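Local structure of putative membrane protein COG4129 (Clostridium difficile, 3KMI) at residues K16-I28 with N39-I52. The protein is of unknown function but, by family, is a putative aromatic acid exporter of the cell membrane, and this all-helical piece is its C-terminal domain. Numbering follows the deposited sequence.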
ATOM      1  N   LYS A  16     -17.526  -4.055 -14.443  1.00 16.18           N
ATOM      2  CA  LYS A  16     -18.286  -4.166 -13.206  1.00 15.55           C
ATOM      3  C   LYS A  16     -17.372  -4.116 -11.962  1.00 14.10           C
ATOM      4  O   LYS A  16     -17.711  -3.475 -10.961  1.00 12.53           O
ATOM      5  CB  LYS A  16     -19.163  -5.417 -13.234  1.00 16.11           C
ATOM      6  CG  LYS A  16     -20.024  -5.616 -11.984  1.00 18.19           C
ATOM      7  CD  LYS A  16     -21.162  -6.592 -12.211  1.00 26.12           C
ATOM      8  CE  LYS A  16     -20.738  -8.050 -11.959  1.00 29.84           C
ATOM      9  NZ  LYS A  16     -21.859  -9.055 -11.987  1.00 32.84           N
ATOM     10  N   LEU A  17     -16.228  -4.808 -12.004  1.00 13.12           N
ATOM     11  CA  LEU A  17     -15.268  -4.765 -10.886  1.00 13.46           C
ATOM     12  C   LEU A  17     -14.754  -3.336 -10.634  1.00 13.37           C
ATOM     13  O   LEU A  17     -14.699  -2.897  -9.491  1.00 13.73           O
ATOM     14  CB  LEU A  17     -14.061  -5.685 -11.143  1.00 13.92           C
ATOM     15  CG  LEU A  17     -14.381  -7.173 -10.962  1.00 16.58           C
ATOM     16  CD1 LEU A  17     -13.498  -8.015 -11.857  1.00 18.19           C
ATOM     17  CD2 LEU A  17     -14.215  -7.567  -9.494  1.00 17.84           C
ATOM     18  N   GLN A  18     -14.390  -2.635 -11.696  1.00 13.58           N
ATOM     19  CA  GLN A  18     -14.015  -1.229 -11.564  1.00 14.29           C
ATOM     20  C   GLN A  18     -15.115  -0.383 -10.920  1.00 13.95           C
ATOM     21  O   GLN A  18     -14.843   0.470 -10.087  1.00 13.45           O
ATOM     22  CB  GLN A  18     -13.604  -0.639 -12.904  1.00 15.13           C
ATOM     23  CG  GLN A  18     -13.131   0.821 -12.790  1.00 17.30           C
ATOM     24  CD  GLN A  18     -12.637   1.392 -14.105  1.00 24.15           C
ATOM     25  OE1 GLN A  18     -11.648   0.909 -14.669  1.00 27.18           O
ATOM     26  NE2 GLN A  18     -13.312   2.432 -14.601  1.00 25.03           N
ATOM     27  N   GLU A  19     -16.352  -0.600 -11.359  1.00 13.68           N
ATOM     28  CA  GLU A  19     -17.486   0.135 -10.830  1.00 12.88           C
ATOM     29  C   GLU A  19     -17.639  -0.167  -9.328  1.00 11.48           C
ATOM     30  O   GLU A  19     -17.846   0.737  -8.551  1.00  9.81           O
ATOM     31  CB  GLU A  19     -18.753  -0.208 -11.622  1.00 12.82           C
ATOM     32  CG  GLU A  19     -18.633   0.158 -13.108  1.00 16.21           C
ATOM     33  CD  GLU A  19     -19.810  -0.316 -13.992  1.00 20.15           C
ATOM     34  OE1 GLU A  19     -20.672  -1.090 -13.535  1.00 20.99           O
ATOM     35  OE2 GLU A  19     -19.849   0.083 -15.170  1.00 22.99           O
ATOM     36  N   GLU A  20     -17.483  -1.422  -8.921  1.00 10.31           N
ATOM     37  CA  GLU A  20     -17.536  -1.762  -7.504  1.00 11.57           C
ATOM     38  C   GLU A  20     -16.406  -1.190  -6.663  1.00 10.11           C
ATOM     39  O   GLU A  20     -16.627  -0.814  -5.515  1.00 11.20           O
ATOM     40  CB  GLU A  20     -17.737  -3.282  -7.284  1.00 11.48           C
ATOM     41  CG  GLU A  20     -19.149  -3.657  -7.775  1.00 15.09           C
ATOM     42  CD  GLU A  20     -19.502  -5.122  -7.637  1.00 19.69           C
ATOM     43  OE1 GLU A  20     -18.689  -5.897  -7.082  1.00 18.92           O
ATOM     44  OE2 GLU A  20     -20.599  -5.495  -8.118  1.00 18.56           O
ATOM     45  N   VAL A  21     -15.216  -1.123  -7.230  1.00  9.80           N
ATOM     46  CA  VAL A  21     -14.082  -0.473  -6.585  1.00  9.56           C
ATOM     47  C   VAL A  21     -14.439   1.007  -6.350  1.00  9.99           C
ATOM     48  O   VAL A  21     -14.226   1.554  -5.264  1.00  9.95           O
ATOM     49  CB  VAL A  21     -12.805  -0.546  -7.499  1.00  9.86           C
ATOM     50  CG1 VAL A  21     -11.736   0.394  -6.997  1.00  7.41           C
ATOM     51  CG2 VAL A  21     -12.284  -2.044  -7.587  1.00 10.65           C
ATOM     52  N   SER A  22     -15.030   1.622  -7.354  1.00  9.75           N
ATOM     53  CA  SER A  22     -15.298   3.075  -7.250  1.00  9.94           C
ATOM     54  C   SER A  22     -16.353   3.327  -6.191  1.00  9.41           C
ATOM     55  O   SER A  22     -16.263   4.296  -5.424  1.00  9.24           O
ATOM     56  CB  SER A  22     -15.752   3.628  -8.587  1.00  9.29           C
ATOM     57  OG  SER A  22     -14.732   3.514  -9.569  1.00 10.58           O
ATOM     58  N   ILE A  23     -17.342   2.438  -6.140  1.00  8.93           N
ATOM     59  CA  ILE A  23     -18.395   2.544  -5.125  1.00  9.95           C
ATOM     60  C   ILE A  23     -17.804   2.574  -3.699  1.00  9.59           C
ATOM     61  O   ILE A  23     -18.191   3.405  -2.884  1.00  9.43           O
ATOM     62  CB  ILE A  23     -19.430   1.399  -5.244  1.00  9.11           C
ATOM     63  CG1 ILE A  23     -20.347   1.675  -6.439  1.00 11.93           C
ATOM     64  CG2 ILE A  23     -20.280   1.342  -3.989  1.00 10.58           C
ATOM     65  CD1 ILE A  23     -21.270   0.480  -6.864  1.00 16.20           C
ATOM     66  N   VAL A  24     -16.874   1.666  -3.417  1.00  9.39           N
ATOM     67  CA  VAL A  24     -16.242   1.581  -2.106  1.00  9.84           C
ATOM     68  C   VAL A  24     -15.397   2.850  -1.914  1.00  9.43           C
ATOM     69  O   VAL A  24     -15.343   3.388  -0.830  1.00  9.79           O
ATOM     70  CB  VAL A  24     -15.360   0.300  -1.950  1.00 10.37           C
ATOM     71  CG1 VAL A  24     -14.589   0.338  -0.606  1.00 11.19           C
ATOM     72  CG2 VAL A  24     -16.223  -0.978  -2.033  1.00 10.82           C
ATOM     73  N   LEU A  25     -14.687   3.281  -2.951  1.00  8.84           N
ATOM     74  CA  LEU A  25     -13.883   4.502  -2.842  1.00  9.26           C
ATOM     75  C   LEU A  25     -14.734   5.718  -2.433  1.00  9.15           C
ATOM     76  O   LEU A  25     -14.358   6.514  -1.553  1.00  8.53           O
ATOM     77  CB  LEU A  25     -13.120   4.747  -4.168  1.00  9.37           C
ATOM     78  CG  LEU A  25     -12.140   5.913  -4.123  1.00  9.27           C
ATOM     79  CD1 LEU A  25     -10.861   5.549  -3.320  1.00  7.15           C
ATOM     80  CD2 LEU A  25     -11.712   6.384  -5.551  1.00  6.15           C
ATOM     81  N   ILE A  26     -15.881   5.868  -3.078  1.00  9.68           N
ATOM     82  CA  ILE A  26     -16.783   6.976  -2.762  1.00  9.64           C
ATOM     83  C   ILE A  26     -17.330   6.839  -1.316  1.00 10.69           C
ATOM     84  O   ILE A  26     -17.510   7.844  -0.616  1.00 10.14           O
ATOM     85  CB  ILE A  26     -17.934   7.027  -3.808  1.00  9.40           C
ATOM     86  CG1 ILE A  26     -17.367   7.462  -5.169  1.00 10.03           C
ATOM     87  CG2 ILE A  26     -19.069   7.916  -3.349  1.00  9.27           C
ATOM     88  CD1 ILE A  26     -18.182   6.969  -6.393  1.00 10.29           C
ATOM     89  N   ASP A  27     -17.599   5.600  -0.885  1.00 10.49           N
ATOM     90  CA  ASP A  27     -18.013   5.380   0.524  1.00 11.97           C
ATOM     91  C   ASP A  27     -16.956   5.938   1.437  1.00 12.11           C
ATOM     92  O   ASP A  27     -17.299   6.554   2.435  1.00 12.86           O
ATOM     93  CB  ASP A  27     -18.144   3.895   0.887  1.00 11.16           C
ATOM     94  CG  ASP A  27     -19.293   3.223   0.212  1.00 12.06           C
ATOM     95  OD1 ASP A  27     -20.222   3.926  -0.210  1.00 11.68           O
ATOM     96  OD2 ASP A  27     -19.271   1.967   0.122  1.00 12.85           O
ATOM     97  N   ILE A  28     -15.680   5.685   1.112  1.00 11.06           N
ATOM     98  CA  ILE A  28     -14.558   6.234   1.899  1.00 11.54           C
ATOM     99  C   ILE A  28     -14.575   7.788   1.964  1.00 10.83           C
ATOM    100  O   ILE A  28     -14.530   8.398   3.062  1.00 11.02           O
ATOM    101  CB  ILE A  28     -13.192   5.664   1.436  1.00 11.47           C
ATOM    102  CG1 ILE A  28     -13.097   4.184   1.857  1.00 14.52           C
ATOM    103  CG2 ILE A  28     -12.033   6.461   2.039  1.00 11.58           C
ATOM    104  CD1 ILE A  28     -12.137   3.356   0.957  1.00 12.72           C
ATOM    105  N   ASN A  39     -23.183   3.845   7.104  1.00 27.01           N
ATOM    106  CA  ASN A  39     -22.730   3.910   5.742  1.00 25.39           C
ATOM    107  C   ASN A  39     -22.613   2.520   5.085  1.00 23.73           C
ATOM    108  O   ASN A  39     -22.756   1.492   5.757  1.00 24.24           O
ATOM    109  CB  ASN A  39     -21.439   4.721   5.692  1.00 26.12           C
ATOM    110  CG  ASN A  39     -20.222   3.875   5.420  1.00 27.74           C
ATOM    111  OD1 ASN A  39     -19.665   3.941   4.318  1.00 31.78           O
ATOM    112  ND2 ASN A  39     -19.801   3.064   6.403  1.00 28.13           N
ATOM    113  N   GLY A  40     -22.393   2.505   3.771  1.00 21.25           N
ATOM    114  CA  GLY A  40     -22.417   1.276   2.994  1.00 18.23           C
ATOM    115  C   GLY A  40     -21.068   0.631   2.736  1.00 16.35           C
ATOM    116  O   GLY A  40     -21.010  -0.363   2.021  1.00 15.27           O
ATOM    117  N   TYR A  41     -20.005   1.159   3.336  1.00 14.24           N
ATOM    118  CA  TYR A  41     -18.651   0.620   3.154  1.00 15.01           C
ATOM    119  C   TYR A  41     -18.621  -0.892   3.311  1.00 14.77           C
ATOM    120  O   TYR A  41     -18.081  -1.605   2.434  1.00 15.25           O
ATOM    121  CB  TYR A  41     -17.630   1.236   4.124  1.00 14.08           C
ATOM    122  CG  TYR A  41     -16.276   0.564   4.019  1.00 13.15           C
ATOM    123  CD1 TYR A  41     -15.327   0.969   3.043  1.00 13.75           C
ATOM    124  CD2 TYR A  41     -15.917  -0.448   4.895  1.00 14.18           C
ATOM    125  CE1 TYR A  41     -14.091   0.349   2.936  1.00 13.04           C
ATOM    126  CE2 TYR A  41     -14.662  -1.074   4.789  1.00 14.95           C
ATOM    127  CZ  TYR A  41     -13.763  -0.668   3.821  1.00 11.73           C
ATOM    128  OH  TYR A  41     -12.536  -1.307   3.764  1.00 13.96           O
ATOM    129  N   SER A  42     -19.225  -1.394   4.385  1.00 13.13           N
ATOM    130  CA  SER A  42     -19.100  -2.806   4.704  1.00 14.01           C
ATOM    131  C   SER A  42     -19.783  -3.678   3.675  1.00 14.05           C
ATOM    132  O   SER A  42     -19.200  -4.644   3.153  1.00 12.46           O
ATOM    133  CB  SER A  42     -19.691  -3.101   6.078  1.00 14.79           C
ATOM    134  OG  SER A  42     -18.736  -2.750   7.057  1.00 21.19           O
ATOM    135  N   ARG A  43     -21.042  -3.344   3.423  1.00 13.86           N
ATOM    136  CA  ARG A  43     -21.835  -4.027   2.419  1.00 14.25           C
ATOM    137  C   ARG A  43     -21.154  -3.951   1.068  1.00 12.47           C
ATOM    138  O   ARG A  43     -21.068  -4.950   0.356  1.00 12.19           O
ATOM    139  CB  ARG A  43     -23.247  -3.407   2.353  1.00 14.64           C
ATOM    140  CG  ARG A  43     -24.151  -3.974   1.257  1.00 18.38           C
ATOM    141  CD  ARG A  43     -24.298  -5.490   1.383  1.00 24.91           C
ATOM    142  NE  ARG A  43     -24.911  -5.899   2.651  1.00 29.85           N
ATOM    143  CZ  ARG A  43     -24.510  -6.934   3.393  1.00 31.60           C
ATOM    144  NH1 ARG A  43     -23.465  -7.679   3.018  1.00 32.58           N
ATOM    145  NH2 ARG A  43     -25.150  -7.215   4.521  1.00 32.67           N
ATOM    146  N   ASP A  44     -20.627  -2.782   0.729  1.00 11.07           N
ATOM    147  CA  ASP A  44     -20.067  -2.589  -0.616  1.00  9.99           C
ATOM    148  C   ASP A  44     -18.743  -3.306  -0.823  1.00  9.53           C
ATOM    149  O   ASP A  44     -18.453  -3.807  -1.917  1.00  8.44           O
ATOM    150  CB  ASP A  44     -19.908  -1.107  -0.917  1.00  9.89           C
ATOM    151  CG  ASP A  44     -21.265  -0.375  -1.054  1.00 12.42           C
ATOM    152  OD1 ASP A  44     -22.293  -1.033  -1.348  1.00 10.28           O
ATOM    153  OD2 ASP A  44     -21.285   0.871  -0.882  1.00 12.79           O
ATOM    154  N   LEU A  45     -17.920  -3.338   0.224  1.00  9.74           N
ATOM    155  CA  LEU A  45     -16.704  -4.143   0.233  1.00  9.70           C
ATOM    156  C   LEU A  45     -16.959  -5.643   0.141  1.00  9.64           C
ATOM    157  O   LEU A  45     -16.300  -6.341  -0.620  1.00 10.51           O
ATOM    158  CB  LEU A  45     -15.859  -3.832   1.477  1.00  9.60           C
ATOM    159  CG  LEU A  45     -14.617  -4.717   1.658  1.00 10.69           C
ATOM    160  CD1 LEU A  45     -13.568  -4.450   0.523  1.00 13.60           C
ATOM    161  CD2 LEU A  45     -13.995  -4.475   3.040  1.00 11.87           C
ATOM    162  N   TYR A  46     -17.919  -6.143   0.907  1.00 10.84           N
ATOM    163  CA  TYR A  46     -18.321  -7.521   0.764  1.00 12.27           C
ATOM    164  C   TYR A  46     -18.778  -7.868  -0.653  1.00 12.02           C
ATOM    165  O   TYR A  46     -18.426  -8.904  -1.166  1.00 12.50           O
ATOM    166  CB  TYR A  46     -19.435  -7.864   1.754  1.00 13.11           C
ATOM    167  CG  TYR A  46     -19.811  -9.314   1.657  1.00 19.20           C
ATOM    168  CD1 TYR A  46     -18.907 -10.318   2.045  1.00 23.89           C
ATOM    169  CD2 TYR A  46     -21.049  -9.702   1.131  1.00 25.19           C
ATOM    170  CE1 TYR A  46     -19.260 -11.682   1.962  1.00 26.92           C
ATOM    171  CE2 TYR A  46     -21.404 -11.070   1.037  1.00 27.75           C
ATOM    172  CZ  TYR A  46     -20.499 -12.046   1.460  1.00 27.04           C
ATOM    173  OH  TYR A  46     -20.831 -13.383   1.370  1.00 26.31           O
ATOM    174  N   THR A  47     -19.563  -7.007  -1.282  1.00 12.08           N
ATOM    175  CA  THR A  47     -20.032  -7.265  -2.648  1.00 12.22           C
ATOM    176  C   THR A  47     -18.832  -7.354  -3.616  1.00 11.54           C
ATOM    177  O   THR A  47     -18.746  -8.242  -4.486  1.00 12.06           O
ATOM    178  CB  THR A  47     -20.971  -6.117  -3.145  1.00 11.25           C
ATOM    179  OG1 THR A  47     -22.091  -5.986  -2.267  1.00 11.74           O
ATOM    180  CG2 THR A  47     -21.429  -6.331  -4.613  1.00 13.73           C
ATOM    181  N   LEU A  48     -17.920  -6.413  -3.479  1.00 11.79           N
ATOM    182  CA  LEU A  48     -16.706  -6.396  -4.295  1.00 10.12           C
ATOM    183  C   LEU A  48     -15.852  -7.629  -4.036  1.00 10.12           C
ATOM    184  O   LEU A  48     -15.383  -8.249  -4.991  1.00 11.07           O
ATOM    185  CB  LEU A  48     -15.900  -5.133  -4.048  1.00 10.21           C
ATOM    186  CG  LEU A  48     -14.431  -5.134  -4.521  1.00 11.75           C
ATOM    187  CD1 LEU A  48     -14.423  -5.025  -6.026  1.00 12.19           C
ATOM    188  CD2 LEU A  48     -13.682  -3.950  -3.917  1.00 13.09           C
ATOM    189  N   ASN A  49     -15.636  -7.992  -2.766  1.00 10.91           N
ATOM    190  CA  ASN A  49     -14.881  -9.206  -2.473  1.00 12.02           C
ATOM    191  C   ASN A  49     -15.574 -10.432  -3.087  1.00 13.05           C
ATOM    192  O   ASN A  49     -14.893 -11.323  -3.618  1.00 14.56           O
ATOM    193  CB  ASN A  49     -14.705  -9.416  -0.954  1.00 12.34           C
ATOM    194  CG  ASN A  49     -13.573  -8.569  -0.370  1.00 13.76           C
ATOM    195  OD1 ASN A  49     -12.661  -8.142  -1.090  1.00 13.93           O
ATOM    196  ND2 ASN A  49     -13.610  -8.357   0.935  1.00 11.47           N
ATOM    197  N   SER A  50     -16.913 -10.490  -2.995  1.00 13.06           N
ATOM    198  CA  SER A  50     -17.640 -11.672  -3.518  1.00 13.18           C
ATOM    199  C   SER A  50     -17.517 -11.753  -5.064  1.00 12.24           C
ATOM    200  O   SER A  50     -17.397 -12.852  -5.637  1.00 11.62           O
ATOM    201  CB  SER A  50     -19.100 -11.674  -3.084  1.00 12.99           C
ATOM    202  OG  SER A  50     -19.197 -11.686  -1.682  1.00 15.58           O
ATOM    203  N   LEU A  51     -17.547 -10.603  -5.729  1.00 11.32           N
ATOM    204  CA  LEU A  51     -17.309 -10.549  -7.198  1.00 11.45           C
ATOM    205  C   LEU A  51     -15.884 -10.864  -7.631  1.00 11.76           C
ATOM    206  O   LEU A  51     -15.642 -11.451  -8.733  1.00 11.56           O
ATOM    207  CB  LEU A  51     -17.698  -9.169  -7.781  1.00 12.08           C
ATOM    208  CG  LEU A  51     -17.744  -9.145  -9.331  1.00 14.28           C
ATOM    209  CD1 LEU A  51     -18.604 -10.220  -9.932  1.00 13.60           C
ATOM    210  CD2 LEU A  51     -18.197  -7.783  -9.893  1.00 16.73           C
ATOM    211  N   ILE A  52     -14.918 -10.449  -6.818  1.00 11.58           N
ATOM    212  CA  ILE A  52     -13.533 -10.801  -7.090  1.00 11.91           C
ATOM    213  C   ILE A  52     -13.409 -12.313  -6.995  1.00 12.78           C
ATOM    214  O   ILE A  52     -12.785 -12.953  -7.863  1.00 11.50           O
ATOM    215  CB  ILE A  52     -12.557 -10.143  -6.046  1.00 12.07           C
ATOM    216  CG1 ILE A  52     -12.356  -8.659  -6.392  1.00 12.05           C
ATOM    217  CG2 ILE A  52     -11.222 -10.947  -5.996  1.00 13.13           C
ATOM    218  CD1 ILE A  52     -11.743  -7.767  -5.220  1.00 12.95           C
TER
HETATM  219  O   HOH W   1     -18.842  -2.292  -4.125  1.00 14.06           O
HETATM  220  O   HOH W   2     -22.469   4.698   2.084  1.00 32.53           O
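Leu51 packs its isobutyl group against Lys16, Leu17 and Glu20 where two neighbouring helices run antiparallel, their axes 9.1 Å apart and inclined at 160°. With CG anti to the backbone N (chi1 -168°), it sets CD2 against the aliphatic part of Lys16, which it crosses at a slant, tightly so at 3.3 Å from Lys16 CE, while Leu51 CG rests 3.9 Å from Leu17 CD2. The Glu20 chain comes across this leucine at about a right angle, and its carboxylate is bordered by hydrocarbon: Glu20 OE1 is 3.4 Å from Leu51 CD2, and both carboxylate oxygens border the Thr47 methyl.

One turn earlier in the same helix, Leu48 is a knob in the hole made by Leu17, Glu20, Val21 and Val24, its CD1 4.0 Å from Val21 CG2. Val24 returns the arrangement, entering between Tyr41, Asp44, Leu45 and Leu48. Its two methyls divide the work: CG1 comes obliquely to the Tyr41 ring, 3.6 Å from Tyr41 CE1, whereas CG2 lies against the backbone of Asp44. Such reciprocal knobs-into-holes packing is characteristic of coiled-coil-like helix pairs. A water donates to both Glu20 O and Asp44 O, linking the two backbones.

Near the start of the second helix, the Asp27 and Asp44 carboxylates meet, with Asp27 OD2 only 2.5 Å from Asp44 OD2, a separation consistent with one of the two acids being protonated. A second water accepts from Gly40 N, the N-cap residue, and donates weakly to Asp27 OD1.

The contact joins helices 7-33 and 41-61 of an all-helical bundle. Helix 68-95 flanks the pair, bringing Leu88 to Val24 and Tyr92 to stack on Tyr41, while Phe167 of helix 148-176 covers Val21.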